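Local coordinates for protein N-(5'-phosphoribosyl)anthranilate isomerase (Jonesia denitrificans, PDB 4WUI) that probably catalyses the isomerisation of N-(5-phospho-beta-D-ribosyl)anthranilate to 1-(2-carboxyphenylamino)-1-deoxy-D-ribulose 5-phosphate, the third step of tryptophan synthesis from chorismate, at residues Phe30-Thr35 with Pro43-Leu48; Val61-Pro66 with Gln83-Tyr88; Val103-Ser108 with Gly118-Glu123. All blocks are in the same frame, centred on the assembly; numbering follows the deposited sequence. Where two conformers were deposited one is given.

Contact 1: Phe30-Thr35 with Pro43-Leu48; sequences FVHAPT and PHISTL
Leu-48 lays its CB over one face of the Phe-30 ring, 4.2 Å from the ring centroid and 27° off the normal, a CH-pi contact. The nearest ring atom is Phe-30 CE1, 3.8 Å from Leu-48 CB, while Leu-48 CD1 reaches toward the CD1-CE1 side of the same ring. Phe-30 has CG anti to its carbonyl carbon (chi1 -61°), which carries the ring out from the strand toward the helix; Ile-17 of helix 14-22 packs on both Phe-30 and Leu-48. At the root of the side chain, Ile-45 CG2 lies 4.1 Å from Phe-30 CB. This is the strand-to-helix half of a beta-alpha-beta unit in the TIM barrel: helix 43-48 runs back against strand 30-32, their axes 9.5 Å apart at 166°. Shrinking Phe-30 to an alanine would probably open a gap beneath Leu-48 and leave its CB without the ring it rests on. At His-32 the packing thins to one branch, Ile-45 CD1, which meets His-32 CB at 3.7 Å, the two side chains crossing at about a right angle. His-32 is partly exposed: its ND1 bonds to the carbonyl of Leu-40, and its NE2 to a bound citrate, probably from the crystallisation liquor.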
loop_
_atom_site.group_PDB
_atom_site.type_symbol
_atom_site.label_atom_id
_atom_site.label_comp_id
_atom_site.label_asym_id
_atom_site.label_seq_id
_atom_site.Cartn_x
_atom_site.Cartn_y
_atom_site.Cartn_z
ATOM N N PHE A 30 -4.783 -5.280 -4.351
ATOM C CA PHE A 30 -5.669 -5.443 -5.507
ATOM C C PHE A 30 -6.645 -4.280 -5.474
ATOM O O PHE A 30 -7.412 -4.134 -4.508
ATOM C CB PHE A 30 -6.406 -6.780 -5.426
ATOM C CG PHE A 30 -5.488 -7.973 -5.435
ATOM C CD1 PHE A 30 -4.620 -8.205 -6.506
ATOM C CD2 PHE A 30 -5.477 -8.884 -4.390
ATOM C CE1 PHE A 30 -3.771 -9.310 -6.500
ATOM C CE2 PHE A 30 -4.605 -9.982 -4.411
ATOM C CZ PHE A 30 -3.771 -10.182 -5.463
ATOM N N VAL A 31 -6.588 -3.444 -6.499
ATOM C CA VAL A 31 -7.363 -2.223 -6.544
ATOM C C VAL A 31 -8.726 -2.457 -7.172
ATOM O O VAL A 31 -8.834 -3.026 -8.256
ATOM C CB VAL A 31 -6.589 -1.145 -7.313
ATOM C CG1 VAL A 31 -7.450 0.087 -7.616
ATOM C CG2 VAL A 31 -5.333 -0.769 -6.570
ATOM N N HIS A 32 -9.768 -2.000 -6.477
ATOM C CA HIS A 32 -11.110 -1.968 -6.982
ATOM C C HIS A 32 -11.544 -0.521 -6.911
ATOM O O HIS A 32 -11.839 -0.009 -5.835
ATOM C CB HIS A 32 -12.034 -2.843 -6.149
ATOM C CG HIS A 32 -13.428 -2.879 -6.659
ATOM N ND1 HIS A 32 -13.822 -3.601 -7.770
ATOM C CD2 HIS A 32 -14.534 -2.278 -6.187
ATOM C CE1 HIS A 32 -15.113 -3.424 -7.971
ATOM N NE2 HIS A 32 -15.568 -2.623 -7.026
ATOM N N ALA A 33 -11.464 0.149 -8.055
ATOM C CA ALA A 33 -11.619 1.614 -8.149
ATOM C C ALA A 33 -11.731 1.896 -9.633
ATOM O O ALA A 33 -10.728 1.954 -10.332
ATOM C CB ALA A 33 -10.424 2.345 -7.565
ATOM N N PRO A 34 -12.963 2.016 -10.148
ATOM C CA PRO A 34 -13.164 2.155 -11.599
ATOM C C PRO A 34 -12.466 3.338 -12.252
ATOM O O PRO A 34 -12.374 3.391 -13.477
ATOM C CB PRO A 34 -14.688 2.285 -11.725
ATOM C CG PRO A 34 -15.211 1.511 -10.577
ATOM C CD PRO A 34 -14.261 1.825 -9.455
ATOM N N THR A 35 -12.033 4.309 -11.476
ATOM C CA THR A 35 -11.284 5.444 -12.000
ATOM C C THR A 35 -9.792 5.173 -12.156
ATOM O O THR A 35 -9.079 6.060 -12.627
ATOM C CB THR A 35 -11.468 6.699 -11.100
ATOM O OG1 THR A 35 -11.013 6.418 -9.778
ATOM C CG2 THR A 35 -12.930 7.089 -11.041
ATOM N N PRO A 43 -14.833 -10.696 -9.619
ATOM C CA PRO A 43 -14.410 -12.066 -9.933
ATOM C C PRO A 43 -12.903 -12.175 -10.099
ATOM O O PRO A 43 -12.297 -13.203 -9.768
ATOM C CB PRO A 43 -15.172 -12.365 -11.245
ATOM C CG PRO A 43 -16.329 -11.504 -11.232
ATOM C CD PRO A 43 -15.875 -10.227 -10.568
ATOM N N HIS A 44 -12.288 -11.147 -10.667
ATOM C CA HIS A 44 -10.849 -11.188 -10.893
ATOM C C HIS A 44 -10.088 -11.044 -9.579
ATOM O O HIS A 44 -9.089 -11.740 -9.356
ATOM C CB HIS A 44 -10.461 -10.131 -11.917
ATOM C CG HIS A 44 -9.130 -10.380 -12.540
ATOM N ND1 HIS A 44 -8.562 -9.520 -13.454
ATOM C CD2 HIS A 44 -8.287 -11.433 -12.430
ATOM C CE1 HIS A 44 -7.412 -10.028 -13.865
ATOM N NE2 HIS A 44 -7.216 -11.184 -13.249
ATOM N N ILE A 45 -10.525 -10.148 -8.714
ATOM C CA ILE A 45 -9.883 -10.040 -7.399
ATOM C C ILE A 45 -9.990 -11.379 -6.652
ATOM O O ILE A 45 -9.049 -11.799 -5.993
ATOM C CB ILE A 45 -10.482 -8.912 -6.556
ATOM C CG1 ILE A 45 -10.286 -7.575 -7.261
ATOM C CG2 ILE A 45 -9.858 -8.882 -5.154
ATOM C CD1 ILE A 45 -11.053 -6.403 -6.656
ATOM N N SER A 46 -11.135 -12.039 -6.733
ATOM C CA SER A 46 -11.303 -13.300 -6.052
ATOM C C SER A 46 -10.281 -14.324 -6.554
ATOM O O SER A 46 -9.578 -14.953 -5.745
ATOM C CB SER A 46 -12.718 -13.795 -6.246
ATOM O OG SER A 46 -13.639 -12.969 -5.554
ATOM N N THR A 47 -10.152 -14.514 -7.861
ATOM C CA THR A 47 -9.206 -15.525 -8.309
ATOM C C THR A 47 -7.767 -15.136 -7.975
ATOM O O THR A 47 -6.982 -15.992 -7.533
ATOM C CB THR A 47 -9.317 -15.883 -9.789
ATOM O OG1 THR A 47 -8.927 -14.753 -10.562
ATOM C CG2 THR A 47 -10.714 -16.354 -10.171
ATOM N N LEU A 48 -7.420 -13.872 -8.144
ATOM C CA LEU A 48 -6.054 -13.441 -7.858
ATOM C C LEU A 48 -5.707 -13.687 -6.385
ATOM O O LEU A 48 -4.634 -14.206 -6.045
ATOM C CB LEU A 48 -5.886 -11.964 -8.184
ATOM C CG LEU A 48 -5.732 -11.619 -9.671
ATOM C CD1 LEU A 48 -6.041 -10.153 -9.917
ATOM C CD2 LEU A 48 -4.364 -11.983 -10.219
#

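Contact 2: Val61-Pro66 with Gln83-Tyr88; sequences VVATTP and QLHGQY
The Tyr-88 hydroxyl donates a hydrogen bond to the carbonyl of Thr-65, with OH 2.6 Å from O and lying in the carbonyl plane on a lone pair. That phenol ties the loop after one strand to the turn after the next. Two backbone bonds sit alongside: Val-62 N gives to Gln-83 O at 3.0 Å, almost straight at 170°, and Val-62 O accepts from His-85 N at 3.0 Å. They set the parallel register of neighbouring strands 57-62 and 81-84 in the TIM barrel, joined through helix 67-77 as a beta-alpha-beta crossover. On one side of the sheet Val-61 and Gln-83 lie side by side; the amide of Gln-83 has its OE1 taken by Lys-7 NZ. On the other, Val-62 CG2 meets both Leu-84 CD2, at 3.6 Å, and the hydroxyl end of Tyr-88, while Leu-84 CD2 also sits over the centre of the Tyr-88 ring. Within the type I turn from His-85 to Tyr-88, His-85 ND1 donates to Gln-87 OE1 at 2.6 Å, the acceptor nearly in the imidazole plane. Gln-87 bends at chi2 (94°), folding its amide back to that nitrogen and against Ala-63. Thr-65 OG1 is hydrogen-bonded to a bound citrate, probably from the crystallisation liquor.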
loop_
_atom_site.group_PDB
_atom_site.type_symbol
_atom_site.label_atom_id
_atom_site.label_comp_id
_atom_site.label_asym_id
_atom_site.label_seq_id
_atom_site.Cartn_x
_atom_site.Cartn_y
_atom_site.Cartn_z
ATOM N N VAL A 61 -8.088 -2.701 -2.068
ATOM C CA VAL A 61 -7.917 -1.256 -2.022
ATOM C C VAL A 61 -9.083 -0.590 -2.736
ATOM O O VAL A 61 -9.284 -0.822 -3.928
ATOM C CB VAL A 61 -6.573 -0.850 -2.677
ATOM C CG1 VAL A 61 -6.386 0.628 -2.636
ATOM C CG2 VAL A 61 -5.406 -1.576 -2.031
ATOM N N VAL A 62 -9.879 0.196 -2.009
ATOM C CA VAL A 62 -11.039 0.870 -2.562
ATOM C C VAL A 62 -10.936 2.379 -2.385
ATOM O O VAL A 62 -10.191 2.889 -1.542
ATOM C CB VAL A 62 -12.358 0.351 -1.930
ATOM C CG1 VAL A 62 -12.608 -1.085 -2.337
ATOM C CG2 VAL A 62 -12.315 0.475 -0.401
ATOM N N ALA A 63 -11.715 3.092 -3.182
ATOM C CA ALA A 63 -11.697 4.551 -3.200
ATOM C C ALA A 63 -13.087 5.178 -3.222
ATOM O O ALA A 63 -13.339 6.139 -2.503
ATOM C CB ALA A 63 -10.886 5.054 -4.395
ATOM N N THR A 64 -13.982 4.654 -4.067
ATOM C CA THR A 64 -15.271 5.264 -4.359
ATOM C C THR A 64 -16.427 4.297 -4.106
ATOM O O THR A 64 -17.575 4.607 -4.389
ATOM C CB THR A 64 -15.307 5.773 -5.841
ATOM O OG1 THR A 64 -14.922 4.721 -6.716
ATOM C CG2 THR A 64 -14.376 6.967 -6.004
ATOM N N THR A 65 -16.138 3.112 -3.603
ATOM C CA THR A 65 -17.137 2.079 -3.352
ATOM C C THR A 65 -17.857 2.397 -2.030
ATOM O O THR A 65 -17.212 2.567 -1.012
ATOM C CB THR A 65 -16.461 0.705 -3.281
ATOM O OG1 THR A 65 -15.742 0.436 -4.497
ATOM C CG2 THR A 65 -17.459 -0.397 -3.001
ATOM N N PRO A 66 -19.200 2.459 -2.014
ATOM C CA PRO A 66 -19.905 2.678 -0.741
ATOM C C PRO A 66 -19.404 1.701 0.311
ATOM O O PRO A 66 -19.203 0.525 0.014
ATOM C CB PRO A 66 -21.365 2.410 -1.096
ATOM C CG PRO A 66 -21.456 2.768 -2.565
ATOM C CD PRO A 66 -20.135 2.351 -3.156
ATOM N N GLN A 83 -8.259 -1.737 2.663
ATOM C CA GLN A 83 -7.590 -0.457 2.662
ATOM C C GLN A 83 -8.497 0.599 2.020
ATOM O O GLN A 83 -8.917 0.444 0.865
ATOM C CB GLN A 83 -6.245 -0.518 1.909
ATOM C CG GLN A 83 -5.536 0.798 1.820
ATOM C CD GLN A 83 -4.272 0.744 1.002
ATOM O OE1 GLN A 83 -3.484 -0.193 1.122
ATOM N NE2 GLN A 83 -4.064 1.747 0.162
ATOM N N LEU A 84 -8.775 1.668 2.766
ATOM C CA LEU A 84 -9.670 2.731 2.360
ATOM C C LEU A 84 -8.858 3.952 1.955
ATOM O O LEU A 84 -8.062 4.482 2.734
ATOM C CB LEU A 84 -10.577 3.106 3.539
ATOM C CG LEU A 84 -11.406 1.969 4.093
ATOM C CD1 LEU A 84 -12.170 2.417 5.334
ATOM C CD2 LEU A 84 -12.321 1.387 3.048
ATOM N N HIS A 85 -9.088 4.431 0.739
ATOM C CA HIS A 85 -8.427 5.643 0.302
ATOM C C HIS A 85 -8.974 6.877 1.037
ATOM O O HIS A 85 -9.943 6.812 1.805
ATOM C CB HIS A 85 -8.611 5.791 -1.185
ATOM C CG HIS A 85 -7.534 6.572 -1.866
ATOM N ND1 HIS A 85 -7.774 7.749 -2.550
ATOM C CD2 HIS A 85 -6.213 6.308 -2.027
ATOM C CE1 HIS A 85 -6.646 8.186 -3.088
ATOM N NE2 HIS A 85 -5.681 7.332 -2.779
ATOM N N GLY A 86 -8.354 8.022 0.798
ATOM C CA GLY A 86 -8.628 9.211 1.584
ATOM C C GLY A 86 -9.993 9.854 1.382
ATOM O O GLY A 86 -10.390 10.703 2.197
ATOM N N GLN A 87 -10.728 9.443 0.354
ATOM C CA GLN A 87 -12.086 9.937 0.155
ATOM C C GLN A 87 -13.020 9.520 1.270
ATOM O O GLN A 87 -14.028 10.160 1.485
ATOM C CB GLN A 87 -12.704 9.471 -1.205
ATOM C CG GLN A 87 -12.073 9.997 -2.481
ATOM C CD GLN A 87 -11.028 9.054 -3.021
ATOM O OE1 GLN A 87 -10.278 8.438 -2.251
ATOM N NE2 GLN A 87 -10.972 8.922 -4.349
ATOM N N TYR A 88 -12.733 8.393 1.901
ATOM C CA TYR A 88 -13.646 7.892 2.902
ATOM C C TYR A 88 -13.652 8.800 4.126
ATOM O O TYR A 88 -12.609 9.274 4.603
ATOM C CB TYR A 88 -13.271 6.458 3.293
ATOM C CG TYR A 88 -13.617 5.476 2.204
ATOM C CD1 TYR A 88 -14.918 4.983 2.099
ATOM C CD2 TYR A 88 -12.680 5.067 1.269
ATOM C CE1 TYR A 88 -15.287 4.107 1.076
ATOM C CE2 TYR A 88 -13.035 4.194 0.253
ATOM C CZ TYR A 88 -14.319 3.713 0.164
ATOM O OH TYR A 88 -14.619 2.856 -0.885
#

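Contact 3: Val103-Ser108 with Gly118-Glu123; sequences VWRATS and GAYGEE
Arg-105 reaches from strand 103-108 into the loop at 118-123 and grips one carboxylate oxygen of Glu-122 with two nitrogens. Its CB starts the contact against the aliphatic part of that glutamate, 3.7 Å from Glu-122 CG. CG stands anti to the backbone N, and the chain runs extended until CD, which lies at the edge of the Tyr-120 ring. A bend at chi3 (66°) then turns the guanidinium toward the glutamate. NE donates to Glu-122 OE2 at 3.0 Å, and NH2 donates to the same OE2 at 2.9 Å, completing a side-on salt bridge. The oxygen lies close to the guanidinium plane, but both nitrogens come to it from above one face of the carboxylate, the two planes being 80° apart. Tyr-120 CD2 lies over one face of the guanidinium, toward its rim, 3.7 Å from Arg-105 NE, with the ring turned nearly upright. NH1, at the far tip, is bonded to the carbonyl of Asn-114.

Glu-122 also binds its own turn, the type I turn from Gly-118 to Gly-121: Tyr-120 N donates to OE1, and Gly-118 N makes a weak bond to OE2. Beside this, Glu-123 N bonds to Val-103 O at 2.8 Å, and a water bridges Val-103 N and Gly-121 O. Trp-104 NE1 gives a straight bond (179°) to Glu-123 OE2 at 2.8 Å, an oxygen that also pairs with Arg-102.

Here a helix-free loop lies against the fifth barrel strand just before the sixth begins. The buried Glu-122 carboxylate is thus met by a guanidinium and by turn amides, an environment likely to keep it ionised and to couple the shape of the turn to the strand.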
loop_
_atom_site.group_PDB
_atom_site.type_symbol
_atom_site.label_atom_id
_atom_site.label_comp_id
_atom_site.label_asym_id
_atom_site.label_seq_id
_atom_site.Cartn_x
_atom_site.Cartn_y
_atom_site.Cartn_z
ATOM N N VAL A 103 -8.447 -3.143 8.960
ATOM C CA VAL A 103 -8.776 -1.972 8.146
ATOM C C VAL A 103 -7.614 -1.003 8.164
ATOM O O VAL A 103 -7.078 -0.690 9.235
ATOM C CB VAL A 103 -10.085 -1.309 8.607
ATOM C CG1 VAL A 103 -10.358 -0.021 7.840
ATOM C CG2 VAL A 103 -11.250 -2.307 8.485
ATOM N N TRP A 104 -7.208 -0.547 6.987
ATOM C CA TRP A 104 -6.151 0.447 6.830
ATOM C C TRP A 104 -6.775 1.749 6.334
ATOM O O TRP A 104 -7.635 1.738 5.467
ATOM C CB TRP A 104 -5.068 -0.031 5.881
ATOM C CG TRP A 104 -4.294 -1.218 6.343
ATOM C CD1 TRP A 104 -4.405 -1.892 7.510
ATOM C CD2 TRP A 104 -3.233 -1.833 5.630
ATOM N NE1 TRP A 104 -3.498 -2.906 7.568
ATOM C CE2 TRP A 104 -2.749 -2.890 6.427
ATOM C CE3 TRP A 104 -2.668 -1.607 4.378
ATOM C CZ2 TRP A 104 -1.733 -3.741 5.994
ATOM C CZ3 TRP A 104 -1.647 -2.443 3.972
ATOM C CH2 TRP A 104 -1.203 -3.499 4.756
ATOM N N ARG A 105 -6.322 2.848 6.925
ATOM C CA ARG A 105 -6.725 4.207 6.616
ATOM C C ARG A 105 -5.593 4.807 5.743
ATOM O O ARG A 105 -4.467 4.878 6.157
ATOM C CB ARG A 105 -6.985 5.015 7.953
ATOM C CG ARG A 105 -7.371 6.476 7.766
ATOM C CD ARG A 105 -7.950 7.124 8.991
ATOM N NE ARG A 105 -7.024 7.253 10.103
ATOM C CZ ARG A 105 -6.319 8.336 10.410
ATOM N NH1 ARG A 105 -6.311 9.395 9.640
ATOM N NH2 ARG A 105 -5.544 8.300 11.471
ATOM N N ALA A 106 -5.848 5.174 4.503
ATOM C CA ALA A 106 -4.893 5.889 3.690
ATOM C C ALA A 106 -5.227 7.386 3.664
ATOM O O ALA A 106 -6.401 7.768 3.679
ATOM C CB ALA A 106 -4.858 5.326 2.253
ATOM N N THR A 107 -4.190 8.230 3.639
ATOM C CA THR A 107 -4.357 9.671 3.543
ATOM C C THR A 107 -3.127 10.295 2.925
ATOM O O THR A 107 -2.147 9.632 2.623
ATOM C CB THR A 107 -4.596 10.303 4.924
ATOM O OG1 THR A 107 -5.002 11.671 4.773
ATOM C CG2 THR A 107 -3.373 10.206 5.822
ATOM N N SER A 108 -3.160 11.593 2.726
ATOM C CA SER A 108 -1.983 12.221 2.173
ATOM C C SER A 108 -1.657 13.431 2.964
ATOM O O SER A 108 -2.498 13.970 3.646
ATOM C CB SER A 108 -2.228 12.583 0.745
ATOM O OG SER A 108 -3.263 13.518 0.737
ATOM N N GLY A 118 -4.764 4.521 14.542
ATOM C CA GLY A 118 -5.822 3.908 15.312
ATOM C C GLY A 118 -6.871 4.895 15.801
ATOM O O GLY A 118 -7.804 4.474 16.485
ATOM N N ALA A 119 -6.778 6.160 15.431
ATOM C CA ALA A 119 -7.742 7.162 15.840
ATOM C C ALA A 119 -9.171 6.814 15.483
ATOM O O ALA A 119 -10.079 7.200 16.201
ATOM C CB ALA A 119 -7.383 8.486 15.228
ATOM N N TYR A 120 -9.381 6.115 14.365
ATOM C CA TYR A 120 -10.715 5.743 13.904
ATOM C C TYR A 120 -10.877 4.237 13.766
ATOM O O TYR A 120 -11.742 3.778 13.026
ATOM C CB TYR A 120 -11.061 6.491 12.593
ATOM C CG TYR A 120 -10.847 7.957 12.764
ATOM C CD1 TYR A 120 -11.605 8.690 13.674
ATOM C CD2 TYR A 120 -9.847 8.629 12.090
ATOM C CE1 TYR A 120 -11.367 10.034 13.897
ATOM C CE2 TYR A 120 -9.624 9.979 12.300
ATOM C CZ TYR A 120 -10.376 10.666 13.216
ATOM O OH TYR A 120 -10.118 12.015 13.437
ATOM N N GLY A 121 -10.081 3.470 14.512
ATOM C CA GLY A 121 -10.168 2.024 14.536
ATOM C C GLY A 121 -9.253 1.287 13.570
ATOM O O GLY A 121 -9.194 0.063 13.593
ATOM N N GLU A 122 -8.539 2.009 12.725
ATOM C CA GLU A 122 -7.662 1.354 11.760
ATOM C C GLU A 122 -6.469 0.695 12.455
ATOM O O GLU A 122 -5.972 1.137 13.488
ATOM C CB GLU A 122 -7.195 2.342 10.722
ATOM C CG GLU A 122 -6.191 3.347 11.189
ATOM C CD GLU A 122 -6.745 4.566 11.911
ATOM O OE1 GLU A 122 -7.953 4.683 12.217
ATOM O OE2 GLU A 122 -5.907 5.468 12.191
ATOM N N GLU A 123 -5.994 -0.372 11.831
ATOM C CA GLU A 123 -4.803 -1.086 12.215
ATOM C C GLU A 123 -3.519 -0.342 11.850
ATOM O O GLU A 123 -2.488 -0.480 12.509
ATOM C CB GLU A 123 -4.832 -2.420 11.408
ATOM C CG GLU A 123 -3.660 -3.315 11.579
ATOM C CD GLU A 123 -3.866 -4.553 10.732
ATOM O OE1 GLU A 123 -4.659 -5.405 11.138
ATOM O OE2 GLU A 123 -3.220 -4.705 9.683
HETATM O O HOH W 1 -8.611 -2.385 11.905
#

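Overall arrangement
From the N terminus, strand 27-32 leads through a short loop into helix 42-50, and contact 1 closes that excursion. A short connection then leads into strand 57-62, and the chain passes through helix 67-77 and returns in strand 81-84, where contact 2 closes the next. Helix 90-99 then leads to strand 103-108, and contact 3 folds the following loop back before strand 124-128. The three closures run in series, with none nested or crossed. They meet through the sheet: His-32 N lies 2.9 Å from Val-61 O between contacts 1 and 2, and Leu-84 N 2.9 Å from Trp-104 O between contacts 2 and 3. Together they span barrel strands two to five and the entry to the sixth.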